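Local coordinates for protein arylsulfatase (Pseudoalteromonas sp. MB47, PDB 7AJ0) that probably hydrolyses sulfate esters of the seaweed polysaccharide fucoidan in an exo-acting manner, as a calcium-containing hexameric sulfatase, at residues A[68-73]-A[90-95]; A[81-86]-A[320-325]. One frame throughout, in Å; residues are numbered along the deposited sequence.

Interaction 1: residues A[68-73]-A[90-95]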
loop_
_atom_site.group_PDB
_atom_site.type_symbol
_atom_site.label_atom_id
_atom_site.label_comp_id
_atom_site.label_asym_id
_atom_site.label_seq_id
_atom_site.Cartn_x
_atom_site.Cartn_y
_atom_site.Cartn_z
ATOM N N GLY A 68 26.558 -14.464 -16.687
ATOM C CA GLY A 68 26.078 -15.803 -16.392
ATOM C C GLY A 68 26.699 -16.390 -15.140
ATOM O O GLY A 68 26.036 -17.099 -14.379
ATOM N N VAL A 69 27.981 -16.103 -14.906
ATOM C CA VAL A 69 28.676 -16.645 -13.743
ATOM C C VAL A 69 28.190 -16.037 -12.439
ATOM O O VAL A 69 28.499 -16.572 -11.368
ATOM C CB VAL A 69 30.195 -16.448 -13.930
ATOM C CG1 VAL A 69 30.572 -14.986 -13.758
ATOM C CG2 VAL A 69 30.967 -17.326 -12.968
ATOM N N TYR A 70 27.430 -14.946 -12.497
ATOM C CA TYR A 70 26.794 -14.370 -11.321
ATOM C C TYR A 70 25.338 -14.795 -11.168
ATOM O O TYR A 70 24.671 -14.341 -10.232
ATOM C CB TYR A 70 26.858 -12.840 -11.371
ATOM C CG TYR A 70 28.147 -12.239 -10.861
ATOM C CD1 TYR A 70 28.305 -11.927 -9.519
ATOM C CD2 TYR A 70 29.197 -11.966 -11.726
ATOM C CE1 TYR A 70 29.475 -11.370 -9.050
ATOM C CE2 TYR A 70 30.372 -11.409 -11.266
ATOM C CZ TYR A 70 30.506 -11.112 -9.928
ATOM O OH TYR A 70 31.675 -10.557 -9.467
ATOM N N GLY A 71 24.827 -15.634 -12.062
ATOM C CA GLY A 71 23.456 -16.087 -11.995
ATOM C C GLY A 71 22.525 -15.524 -13.045
ATOM O O GLY A 71 21.304 -15.671 -12.904
ATOM N N GLY A 72 23.052 -14.881 -14.083
ATOM C CA GLY A 72 22.231 -14.395 -15.172
ATOM C C GLY A 72 22.577 -15.048 -16.495
ATOM O O GLY A 72 22.305 -16.235 -16.699
ATOM N N GLY A 73 23.181 -14.280 -17.399
ATOM C CA GLY A 73 23.589 -14.793 -18.691
ATOM C C GLY A 73 22.490 -15.522 -19.432
ATOM O O GLY A 73 21.480 -14.922 -19.807
ATOM N N GLY A 90 39.895 -16.829 -12.856
ATOM C CA GLY A 90 40.417 -15.811 -11.954
ATOM C C GLY A 90 39.623 -15.766 -10.680
ATOM O O GLY A 90 39.200 -16.809 -10.162
ATOM N N LEU A 91 39.399 -14.559 -10.170
ATOM C CA LEU A 91 38.749 -14.341 -8.882
ATOM C C LEU A 91 37.450 -13.583 -9.105
ATOM O O LEU A 91 37.451 -12.506 -9.709
ATOM C CB LEU A 91 39.676 -13.569 -7.941
ATOM C CG LEU A 91 39.089 -12.958 -6.672
ATOM C CD1 LEU A 91 38.544 -14.024 -5.748
ATOM C CD2 LEU A 91 40.151 -12.125 -5.958
ATOM N N ARG A 92 36.347 -14.146 -8.619
ATOM C CA ARG A 92 35.043 -13.502 -8.689
ATOM C C ARG A 92 34.696 -12.948 -7.313
ATOM O O ARG A 92 34.620 -13.701 -6.336
ATOM C CB ARG A 92 33.971 -14.481 -9.165
ATOM C CG ARG A 92 32.587 -13.862 -9.261
ATOM C CD ARG A 92 31.648 -14.713 -10.096
ATOM N NE ARG A 92 31.354 -16.003 -9.477
ATOM C CZ ARG A 92 30.376 -16.209 -8.597
ATOM N NH1 ARG A 92 29.596 -15.206 -8.216
ATOM N NH2 ARG A 92 30.182 -17.420 -8.095
ATOM N N LEU A 93 34.495 -11.636 -7.239
ATOM C CA LEU A 93 34.155 -10.954 -5.997
ATOM C C LEU A 93 32.643 -10.792 -5.918
ATOM O O LEU A 93 32.026 -10.218 -6.823
ATOM C CB LEU A 93 34.843 -9.593 -5.925
ATOM C CG LEU A 93 36.370 -9.613 -5.896
ATOM C CD1 LEU A 93 36.916 -8.196 -5.942
ATOM C CD2 LEU A 93 36.879 -10.337 -4.663
ATOM N N THR A 94 32.048 -11.293 -4.837
ATOM C CA THR A 94 30.606 -11.245 -4.652
ATOM C C THR A 94 30.156 -10.113 -3.735
ATOM O O THR A 94 28.948 -9.932 -3.549
ATOM C CB THR A 94 30.095 -12.583 -4.101
ATOM O OG1 THR A 94 30.838 -12.947 -2.931
ATOM C CG2 THR A 94 30.239 -13.680 -5.142
ATOM N N SER A 95 31.086 -9.349 -3.164
ATOM C CA SER A 95 30.769 -8.193 -2.325
ATOM C C SER A 95 31.592 -6.984 -2.756
ATOM O O SER A 95 32.269 -6.329 -1.959
ATOM C CB SER A 95 30.988 -8.510 -0.848
ATOM O OG SER A 95 29.903 -9.263 -0.331
#
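Tyr70 and Arg92 carry this contact between the 3-10 turn 68-70, in the loop after strand 53-59, and strand 91-97 of the mixed sheet of the alkaline-phosphatase-like sulfatase fold. The aliphatic part of the arginine lies over one face of the phenol: CD of Arg92 is 3.8 Å from the Tyr70 ring centroid, 16° off the ring normal, which makes it a CH-pi contact. The guanidinium continues over the same ring, with Arg92 CZ 5.0 Å from the centroid, a cation-pi contact at the long end. Because the two planes stand 80° apart, the guanidinium is upright on the ring and does not stack flat against it. At the ring's edge, Tyr70 OH donates to Leu93 O at 2.7 Å, approaching from above the carbonyl plane with a C=O...donor angle of 137°.

The guanidinium's own face is met by the carbonyl of Val69, whose O sits 3.4 Å from Arg92 CZ, nearly over the centre of the group. The nearby NE is poorly angled, so the oxygen packs on the flat group without a hydrogen bond to NE. Val69 adds its methyls, CG2 coming within 3.8 Å of NE of Arg92. The arginine chain is extended as far as CD, and a bend at chi3 turns the guanidinium over the turn.

Further out, the phenol is tied to a second strand, since its hydroxyl also hydrogen-bonds Gly357 N on strand 354-360, and Trp64 packs edge-to-face with Tyr70. Gly68 of a second subunit packs on Arg92, placing the arginine near a subunit interface. The turn itself is closed by Gly71 N, which donates to Gly68 O at 3.0 Å.

Interaction 2: residues A[81-86]-A[320-325]. With CA (calcium ion), chain G.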
loop_
_atom_site.group_PDB
_atom_site.type_symbol
_atom_site.label_atom_id
_atom_site.label_comp_id
_atom_site.label_asym_id
_atom_site.label_seq_id
_atom_site.Cartn_x
_atom_site.Cartn_y
_atom_site.Cartn_z
ATOM N N PRO A 81 30.003 -15.624 -22.389
ATOM C CA PRO A 81 31.048 -16.650 -22.207
ATOM C C PRO A 81 32.420 -16.089 -21.872
ATOM O O PRO A 81 33.127 -16.679 -21.045
ATOM C CB PRO A 81 31.049 -17.393 -23.554
ATOM C CG PRO A 81 30.452 -16.430 -24.526
ATOM C CD PRO A 81 29.427 -15.652 -23.745
ATOM N N ASN A 82 32.833 -14.981 -22.493
ATOM C CA ASN A 82 34.168 -14.454 -22.224
ATOM C C ASN A 82 34.273 -13.909 -20.806
ATOM O O ASN A 82 35.278 -14.130 -20.121
ATOM C CB ASN A 82 34.529 -13.364 -23.231
ATOM C CG ASN A 82 34.693 -13.901 -24.628
ATOM O OD1 ASN A 82 35.589 -14.699 -24.896
ATOM N ND2 ASN A 82 33.831 -13.462 -25.534
ATOM N N ILE A 83 33.251 -13.181 -20.353
ATOM C CA ILE A 83 33.259 -12.677 -18.984
ATOM C C ILE A 83 33.230 -13.836 -17.997
ATOM O O ILE A 83 33.877 -13.791 -16.943
ATOM C CB ILE A 83 32.080 -11.711 -18.766
ATOM C CG1 ILE A 83 32.290 -10.438 -19.592
ATOM C CG2 ILE A 83 31.928 -11.387 -17.290
ATOM C CD1 ILE A 83 31.018 -9.653 -19.847
ATOM N N ASP A 84 32.483 -14.893 -18.321
ATOM C CA ASP A 84 32.479 -16.075 -17.466
ATOM C C ASP A 84 33.875 -16.675 -17.366
ATOM O O ASP A 84 34.291 -17.128 -16.293
ATOM C CB ASP A 84 31.490 -17.113 -18.004
ATOM C CG ASP A 84 30.043 -16.660 -17.885
ATOM O OD1 ASP A 84 29.804 -15.548 -17.366
ATOM O OD2 ASP A 84 29.143 -17.416 -18.314
ATOM N N LYS A 85 34.619 -16.675 -18.474
ATOM C CA LYS A 85 35.938 -17.297 -18.483
ATOM C C LYS A 85 36.940 -16.480 -17.675
ATOM O O LYS A 85 37.811 -17.046 -17.006
ATOM C CB LYS A 85 36.406 -17.482 -19.925
ATOM C CG LYS A 85 37.597 -18.408 -20.084
ATOM C CD LYS A 85 37.811 -18.786 -21.545
ATOM C CE LYS A 85 39.100 -19.576 -21.739
ATOM N NZ LYS A 85 39.097 -20.879 -21.010
ATOM N N LEU A 86 36.827 -15.148 -17.711
ATOM C CA LEU A 86 37.646 -14.321 -16.831
ATOM C C LEU A 86 37.421 -14.694 -15.369
ATOM O O LEU A 86 38.377 -14.816 -14.593
ATOM C CB LEU A 86 37.337 -12.839 -17.041
ATOM C CG LEU A 86 37.986 -12.100 -18.209
ATOM C CD1 LEU A 86 37.562 -10.630 -18.200
ATOM C CD2 LEU A 86 39.501 -12.213 -18.175
ATOM N N ILE A 320 43.690 -7.591 -15.015
ATOM C CA ILE A 320 42.422 -7.272 -15.661
ATOM C C ILE A 320 41.345 -7.228 -14.587
ATOM O O ILE A 320 41.126 -8.216 -13.873
ATOM C CB ILE A 320 42.060 -8.284 -16.757
ATOM C CG1 ILE A 320 43.157 -8.333 -17.820
ATOM C CG2 ILE A 320 40.722 -7.917 -17.396
ATOM C CD1 ILE A 320 42.863 -9.282 -18.970
ATOM N N ILE A 321 40.672 -6.088 -14.475
ATOM C CA ILE A 321 39.555 -5.907 -13.556
ATOM C C ILE A 321 38.314 -5.619 -14.390
ATOM O O ILE A 321 38.300 -4.674 -15.189
ATOM C CB ILE A 321 39.818 -4.778 -12.547
ATOM C CG1 ILE A 321 40.903 -5.208 -11.558
ATOM C CG2 ILE A 321 38.533 -4.410 -11.817
ATOM C CD1 ILE A 321 41.368 -4.111 -10.619
ATOM N N PHE A 322 37.285 -6.441 -14.214
ATOM C CA PHE A 322 35.998 -6.275 -14.882
ATOM C C PHE A 322 34.974 -5.897 -13.820
ATOM O O PHE A 322 34.790 -6.634 -12.846
ATOM C CB PHE A 322 35.593 -7.557 -15.609
ATOM C CG PHE A 322 34.280 -7.457 -16.330
ATOM C CD1 PHE A 322 33.091 -7.679 -15.659
ATOM C CD2 PHE A 322 34.235 -7.146 -17.679
ATOM C CE1 PHE A 322 31.882 -7.586 -16.318
ATOM C CE2 PHE A 322 33.029 -7.053 -18.343
ATOM C CZ PHE A 322 31.850 -7.273 -17.662
ATOM N N THR A 323 34.317 -4.758 -14.001
ATOM C CA THR A 323 33.407 -4.261 -12.978
ATOM C C THR A 323 32.390 -3.326 -13.619
ATOM O O THR A 323 32.416 -3.073 -14.825
ATOM C CB THR A 323 34.183 -3.560 -11.854
ATOM O OG1 THR A 323 33.291 -3.220 -10.785
ATOM C CG2 THR A 323 34.846 -2.290 -12.362
ATOM N N SER A 324 31.482 -2.822 -12.791
ATOM C CA SER A 324 30.452 -1.881 -13.192
ATOM C C SER A 324 30.581 -0.614 -12.357
ATOM O O SER A 324 31.291 -0.576 -11.349
ATOM C CB SER A 324 29.057 -2.494 -13.024
ATOM O OG SER A 324 28.046 -1.537 -13.279
ATOM N N ASP A 325 29.885 0.438 -12.784
ATOM C CA ASP A 325 29.896 1.690 -12.041
ATOM C C ASP A 325 28.683 1.861 -11.135
ATOM O O ASP A 325 28.743 2.659 -10.195
ATOM C CB ASP A 325 29.994 2.884 -13.000
ATOM C CG ASP A 325 28.692 3.182 -13.709
ATOM O OD1 ASP A 325 27.912 2.241 -13.981
ATOM O OD2 ASP A 325 28.455 4.373 -13.998
HETATM CA CA CA G . 26.421 4.186 -14.705
#
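The Phe322 ring takes CG2 of Ile83 over one face, while CD1 of the same isoleucine reaches the ring's far end, joining helix 81-88 to strand 318-324 in the alpha/beta sulfatase fold. CG2 is 4.2 Å from the Phe322 centroid and 21° off the ring normal, a CH-pi contact displaced toward the rim. Ile83 CD1 comes to 3.3 Å from Phe322 CZ, and the two side chains cross at roughly a right angle. Phe322 holds CG anti to its N (chi1 -180°), extending the ring from the strand toward the helix.

One helical turn on, Leu86 CD1 meets Ile320 CG2 at 4.2 Å. Residues 83 and 86 thus face 322 and 320; the axes of 81-86 and 320-324 come within 10.4 Å, at 121° between their N-to-C directions. No hydrogen bond crosses; the attachment is apolar. Met295 of helix 290-311 also packs on Ile83, and Leu57 and Val59 of strand 53-59 also touch Phe322.

Beyond its last strand residue the chain enters the calcium site, completed by Asp60, Asp61, Cys102 and Asn326. Asp325 binds the calcium through both carboxylate oxygens, unequally: OD2 at 2.2 Å and OD1 at 2.6 Å.

Overall arrangement
The two contacts have centres about 8 Å apart; both reach the same mixed sheet and lie on the same side of the chain's centre. Along the sequence the order is 68-73, 81-86, 90-95, 320-325, so the segments alternate: helix 81-88 of interaction 2 lies between the two halves of interaction 1. A direct link joins them, a probable hydrogen bond from Val69 N to Asp84 OD1 at 3.1 Å. Strand 354-360 pairs antiparallel with both 91-97 and 318-324, lying between them. Through these links the turn, helix and strands are connected: interaction 2 runs into the calcium site at Asp325, while interaction 1 has Arg92 and Thr94 packing on a second subunit.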